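Local coordinates for triacylglycerol lipase (Yarrowia lipolytica, PDB 3O0D), which probably hydrolyses the ester bonds of triacylglycerols, acting as an extracellular yeast lipase of the alpha/beta-hydrolase fold, at residues T117-F129 / Q189-V201. Numbering follows the deposited sequence. Where two conformers were deposited one is given.
Sequences TATCDDCLVHNGF and QPIVGNAGFANWV. With K (potassium ion), chain N.
Backbone bonds on both sides of Val125 tie it to Gly193 in a single beta bridge: His126 N donates to Val192 O (3.0 Å, 168°) and Asn194 N to Leu124 O (3.1 Å). Glycine suits this place because a CB would run into Leu124 O. Asn194 is the N-cap of helix 195-206; its OD1 accepts from Phe197 N (3.0 Å) and, weakly, from Leu124 N. Placing CG between backbone N and carbonyl carbon (chi1 76°) swings OD1 back toward Phe197 N and across to Leu124 N, while ND2 makes weak bonds to Asp122 O and Asp122 OD1. In this class 3 lipase of alpha/beta-hydrolase fold, the contact thus fastens the start of helix 195-206 to strand 124-126, just ahead of helix 127-150. The apolar part of the contact centres on Phe197 and Trp200. Val125 and Cys123 were each modelled in two conformers; in one of them, Val125 CG1 sits over one face of Phe197 in a CH-pi contact (3.6 Å to the centroid), and Cys123 SG meets that ring's edge, 3.4 Å from Phe197 CD1. Cys120 SG approaches Trp200 obliquely, while Thr119 CA and Cys120 N lie over one indole face. An alanine in place of Trp200 would probably strip Cys120 SG and the Thr119-Cys120 backbone of the indole that covers them. Farther along, Phe129 CZ packs on Pro190 CG (3.5 Å).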
loop_
_atom_site.group_PDB
_atom_site.type_symbol
_atom_site.label_atom_id
_atom_site.label_comp_id
_atom_site.label_asym_id
_atom_site.label_seq_id
_atom_site.Cartn_x
_atom_site.Cartn_y
_atom_site.Cartn_z
ATOM N N THR A 117 17.934 14.254 8.800
ATOM C CA THR A 117 17.192 15.491 8.521
ATOM C C THR A 117 15.940 15.394 7.577
ATOM O O THR A 117 15.216 16.387 7.360
ATOM C CB THR A 117 18.160 16.588 8.034
ATOM O OG1 THR A 117 18.857 16.130 6.867
ATOM C CG2 THR A 117 19.186 16.900 9.143
ATOM N N ALA A 118 15.696 14.188 7.065
ATOM C CA ALA A 118 14.606 13.921 6.116
ATOM C C ALA A 118 13.190 13.972 6.719
ATOM O O ALA A 118 12.233 14.350 6.030
ATOM C CB ALA A 118 14.846 12.587 5.456
ATOM N N THR A 119 13.047 13.599 7.991
ATOM C CA THR A 119 11.722 13.555 8.639
ATOM C C THR A 119 11.483 14.680 9.664
ATOM O O THR A 119 12.411 15.321 10.129
ATOM C CB THR A 119 11.546 12.222 9.399
ATOM O OG1 THR A 119 12.665 12.047 10.276
ATOM C CG2 THR A 119 11.551 11.117 8.470
ATOM N N CYS A 120 10.237 14.889 10.043
ATOM C CA CYS A 120 9.910 15.800 11.138
ATOM C C CYS A 120 10.346 15.179 12.503
ATOM O O CYS A 120 10.424 13.963 12.653
ATOM C CB CYS A 120 8.425 16.152 11.063
ATOM S SG CYS A 120 7.235 14.944 11.636
ATOM N N ASP A 121 10.675 15.984 13.508
ATOM C CA ASP A 121 11.107 15.345 14.764
ATOM C C ASP A 121 10.008 14.485 15.412
ATOM O O ASP A 121 10.321 13.531 16.109
ATOM C CB ASP A 121 11.668 16.346 15.796
ATOM C CG ASP A 121 12.501 17.458 15.172
ATOM O OD1 ASP A 121 13.226 17.238 14.135
ATOM O OD2 ASP A 121 12.434 18.576 15.771
ATOM N N ASP A 122 8.735 14.779 15.148
ATOM C CA ASP A 122 7.672 13.985 15.735
ATOM C C ASP A 122 7.048 12.964 14.680
ATOM O O ASP A 122 5.876 12.674 14.709
ATOM C CB ASP A 122 6.650 14.897 16.385
ATOM C CG ASP A 122 5.657 14.147 17.261
ATOM O OD1 ASP A 122 6.019 13.092 17.896
ATOM O OD2 ASP A 122 4.492 14.625 17.282
ATOM N N CYS A 123 7.896 12.408 13.832
ATOM C CA CYS A 123 7.496 11.473 12.747
ATOM C C CYS A 123 7.701 10.031 13.213
ATOM O O CYS A 123 8.702 9.382 12.836
ATOM C CB CYS A 123 8.326 11.760 11.478
ATOM S SG CYS A 123 8.097 10.653 10.057
ATOM N N LEU A 124 6.754 9.533 14.026
ATOM C CA LEU A 124 6.844 8.286 14.722
ATOM C C LEU A 124 5.950 7.212 14.044
ATOM O O LEU A 124 4.792 7.513 13.670
ATOM C CB LEU A 124 6.364 8.463 16.166
ATOM C CG LEU A 124 7.092 9.530 17.020
ATOM C CD1 LEU A 124 6.575 9.503 18.443
ATOM C CD2 LEU A 124 8.529 9.284 17.021
ATOM N N VAL A 125 6.504 6.019 13.925
ATOM C CA VAL A 125 5.845 4.945 13.232
ATOM C C VAL A 125 5.992 3.618 13.969
ATOM O O VAL A 125 7.038 3.298 14.596
ATOM C CB VAL A 125 6.438 4.833 11.869
ATOM C CG1 VAL A 125 6.084 6.087 11.037
ATOM C CG2 VAL A 125 7.898 4.772 12.032
ATOM N N HIS A 126 4.937 2.815 13.848
ATOM C CA HIS A 126 4.902 1.505 14.500
ATOM C C HIS A 126 6.173 0.712 14.223
ATOM O O HIS A 126 6.674 0.560 13.079
ATOM C CB HIS A 126 3.668 0.869 13.839
ATOM C CG HIS A 126 3.231 -0.494 14.329
ATOM N ND1 HIS A 126 3.792 -1.662 13.859
ATOM C CD2 HIS A 126 2.079 -0.869 14.960
ATOM C CE1 HIS A 126 3.092 -2.704 14.315
ATOM N NE2 HIS A 126 2.028 -2.244 14.962
ATOM N N ASN A 127 6.782 0.198 15.283
ATOM C CA ASN A 127 8.077 -0.431 15.121
ATOM C C ASN A 127 8.048 -1.681 14.246
ATOM O O ASN A 127 9.033 -2.070 13.600
ATOM C CB ASN A 127 8.603 -0.808 16.527
ATOM C CG ASN A 127 9.983 -1.416 16.481
ATOM N N GLY A 128 6.920 -2.348 14.214
ATOM C CA GLY A 128 6.746 -3.456 13.336
ATOM C C GLY A 128 6.774 -3.021 11.840
ATOM O O GLY A 128 7.326 -3.717 11.043
ATOM N N PHE A 129 6.069 -1.935 11.540
ATOM C CA PHE A 129 5.950 -1.453 10.101
ATOM C C PHE A 129 7.298 -0.936 9.667
ATOM O O PHE A 129 7.666 -1.109 8.502
ATOM C CB PHE A 129 4.896 -0.354 9.977
ATOM C CG PHE A 129 3.488 -0.868 10.297
ATOM C CD1 PHE A 129 3.149 -2.179 9.997
ATOM C CD2 PHE A 129 2.566 -0.047 10.908
ATOM C CE1 PHE A 129 1.922 -2.656 10.339
ATOM C CE2 PHE A 129 1.278 -0.564 11.249
ATOM C CZ PHE A 129 1.008 -1.863 10.938
ATOM N N GLN A 189 -4.468 -1.081 3.713
ATOM C CA GLN A 189 -3.285 -0.703 4.530
ATOM C C GLN A 189 -3.612 -0.275 5.931
ATOM O O GLN A 189 -4.438 0.589 6.160
ATOM C CB GLN A 189 -2.618 0.467 3.804
ATOM C CG GLN A 189 -1.280 1.020 4.536
ATOM C CD GLN A 189 -1.268 2.508 4.388
ATOM O OE1 GLN A 189 -1.368 2.991 3.244
ATOM N NE2 GLN A 189 -1.264 3.246 5.505
ATOM N N PRO A 190 -2.925 -0.852 6.948
ATOM C CA PRO A 190 -3.195 -0.474 8.335
ATOM C C PRO A 190 -2.632 0.939 8.635
ATOM O O PRO A 190 -1.841 1.482 7.774
ATOM C CB PRO A 190 -2.447 -1.588 9.137
ATOM C CG PRO A 190 -1.272 -2.020 8.239
ATOM C CD PRO A 190 -1.889 -1.863 6.765
ATOM N N ILE A 191 -3.051 1.580 9.740
ATOM C CA ILE A 191 -2.527 2.888 10.106
ATOM C C ILE A 191 -1.035 2.758 10.504
ATOM O O ILE A 191 -0.699 1.909 11.331
ATOM C CB ILE A 191 -3.320 3.432 11.287
ATOM C CG1 ILE A 191 -4.801 3.463 10.985
ATOM C CG2 ILE A 191 -2.879 4.923 11.578
ATOM C CD1 ILE A 191 -5.673 3.626 12.245
ATOM N N VAL A 192 -0.168 3.550 9.901
ATOM C CA VAL A 192 1.256 3.363 10.021
ATOM C C VAL A 192 1.886 4.121 11.238
ATOM O O VAL A 192 2.838 3.596 11.906
ATOM C CB VAL A 192 1.909 3.722 8.639
ATOM C CG1 VAL A 192 3.382 3.807 8.762
ATOM C CG2 VAL A 192 1.532 2.536 7.590
ATOM N N GLY A 193 1.428 5.320 11.473
ATOM C CA GLY A 193 2.089 6.206 12.483
ATOM C C GLY A 193 1.186 7.168 13.194
ATOM O O GLY A 193 -0.036 7.082 13.161
ATOM N N ASN A 194 1.801 8.174 13.803
ATOM C CA ASN A 194 1.071 9.119 14.578
ATOM C C ASN A 194 0.678 10.404 13.837
ATOM O O ASN A 194 0.824 10.477 12.618
ATOM C CB ASN A 194 1.947 9.384 15.852
ATOM C CG ASN A 194 3.125 10.294 15.526
ATOM O OD1 ASN A 194 3.557 10.376 14.361
ATOM N ND2 ASN A 194 3.643 11.020 16.554
ATOM N N ALA A 195 0.100 11.386 14.532
ATOM C CA ALA A 195 -0.404 12.605 13.873
ATOM C C ALA A 195 0.751 13.384 13.245
ATOM O O ALA A 195 0.659 13.863 12.123
ATOM C CB ALA A 195 -1.238 13.470 14.830
ATOM N N GLY A 196 1.879 13.493 13.950
ATOM C CA GLY A 196 3.063 14.041 13.294
ATOM C C GLY A 196 3.414 13.405 11.965
ATOM O O GLY A 196 3.566 14.134 10.991
ATOM N N PHE A 197 3.551 12.066 11.923
ATOM C CA PHE A 197 3.871 11.338 10.712
ATOM C C PHE A 197 2.756 11.583 9.658
ATOM O O PHE A 197 3.042 11.945 8.513
ATOM C CB PHE A 197 3.982 9.858 11.038
ATOM C CG PHE A 197 4.125 8.963 9.830
ATOM C CD1 PHE A 197 5.312 8.830 9.159
ATOM C CD2 PHE A 197 2.985 8.299 9.342
ATOM C CE1 PHE A 197 5.416 7.989 8.059
ATOM C CE2 PHE A 197 3.050 7.421 8.189
ATOM C CZ PHE A 197 4.227 7.266 7.571
ATOM N N ALA A 198 1.508 11.447 10.074
ATOM C CA ALA A 198 0.391 11.520 9.077
ATOM C C ALA A 198 0.396 12.913 8.415
ATOM O O ALA A 198 0.224 13.028 7.212
ATOM C CB ALA A 198 -0.917 11.272 9.808
ATOM N N ASN A 199 0.539 13.980 9.203
ATOM C CA ASN A 199 0.480 15.316 8.649
ATOM C C ASN A 199 1.698 15.644 7.810
ATOM O O ASN A 199 1.570 16.365 6.781
ATOM C CB ASN A 199 0.253 16.337 9.760
ATOM C CG ASN A 199 -1.128 16.210 10.397
ATOM O OD1 ASN A 199 -1.264 16.238 11.632
ATOM N ND2 ASN A 199 -2.180 16.084 9.559
ATOM N N TRP A 200 2.840 15.055 8.164
ATOM C CA TRP A 200 4.043 15.263 7.445
ATOM C C TRP A 200 3.950 14.570 6.074
ATOM O O TRP A 200 4.284 15.178 5.031
ATOM C CB TRP A 200 5.221 14.790 8.277
ATOM C CG TRP A 200 6.543 14.739 7.481
ATOM C CD1 TRP A 200 7.343 15.824 7.165
ATOM C CD2 TRP A 200 7.193 13.612 6.967
ATOM N NE1 TRP A 200 8.429 15.417 6.477
ATOM C CE2 TRP A 200 8.370 14.065 6.323
ATOM C CE3 TRP A 200 6.913 12.240 6.958
ATOM C CZ2 TRP A 200 9.276 13.187 5.715
ATOM C CZ3 TRP A 200 7.800 11.382 6.338
ATOM C CH2 TRP A 200 8.963 11.857 5.709
ATOM N N VAL A 201 3.434 13.317 6.075
ATOM C CA VAL A 201 3.158 12.574 4.824
ATOM C C VAL A 201 2.192 13.407 3.951
ATOM O O VAL A 201 2.428 13.498 2.726
ATOM C CB VAL A 201 2.587 11.221 5.132
ATOM C CG1 VAL A 201 2.027 10.558 3.784
ATOM C CG2 VAL A 201 3.701 10.342 5.737
HETATM K K K N . -1.322 6.002 7.043
HETATM O O HOH W 1 2.143 13.840 16.898
HETATM O O HOH W 2 -0.141 7.018 9.728
#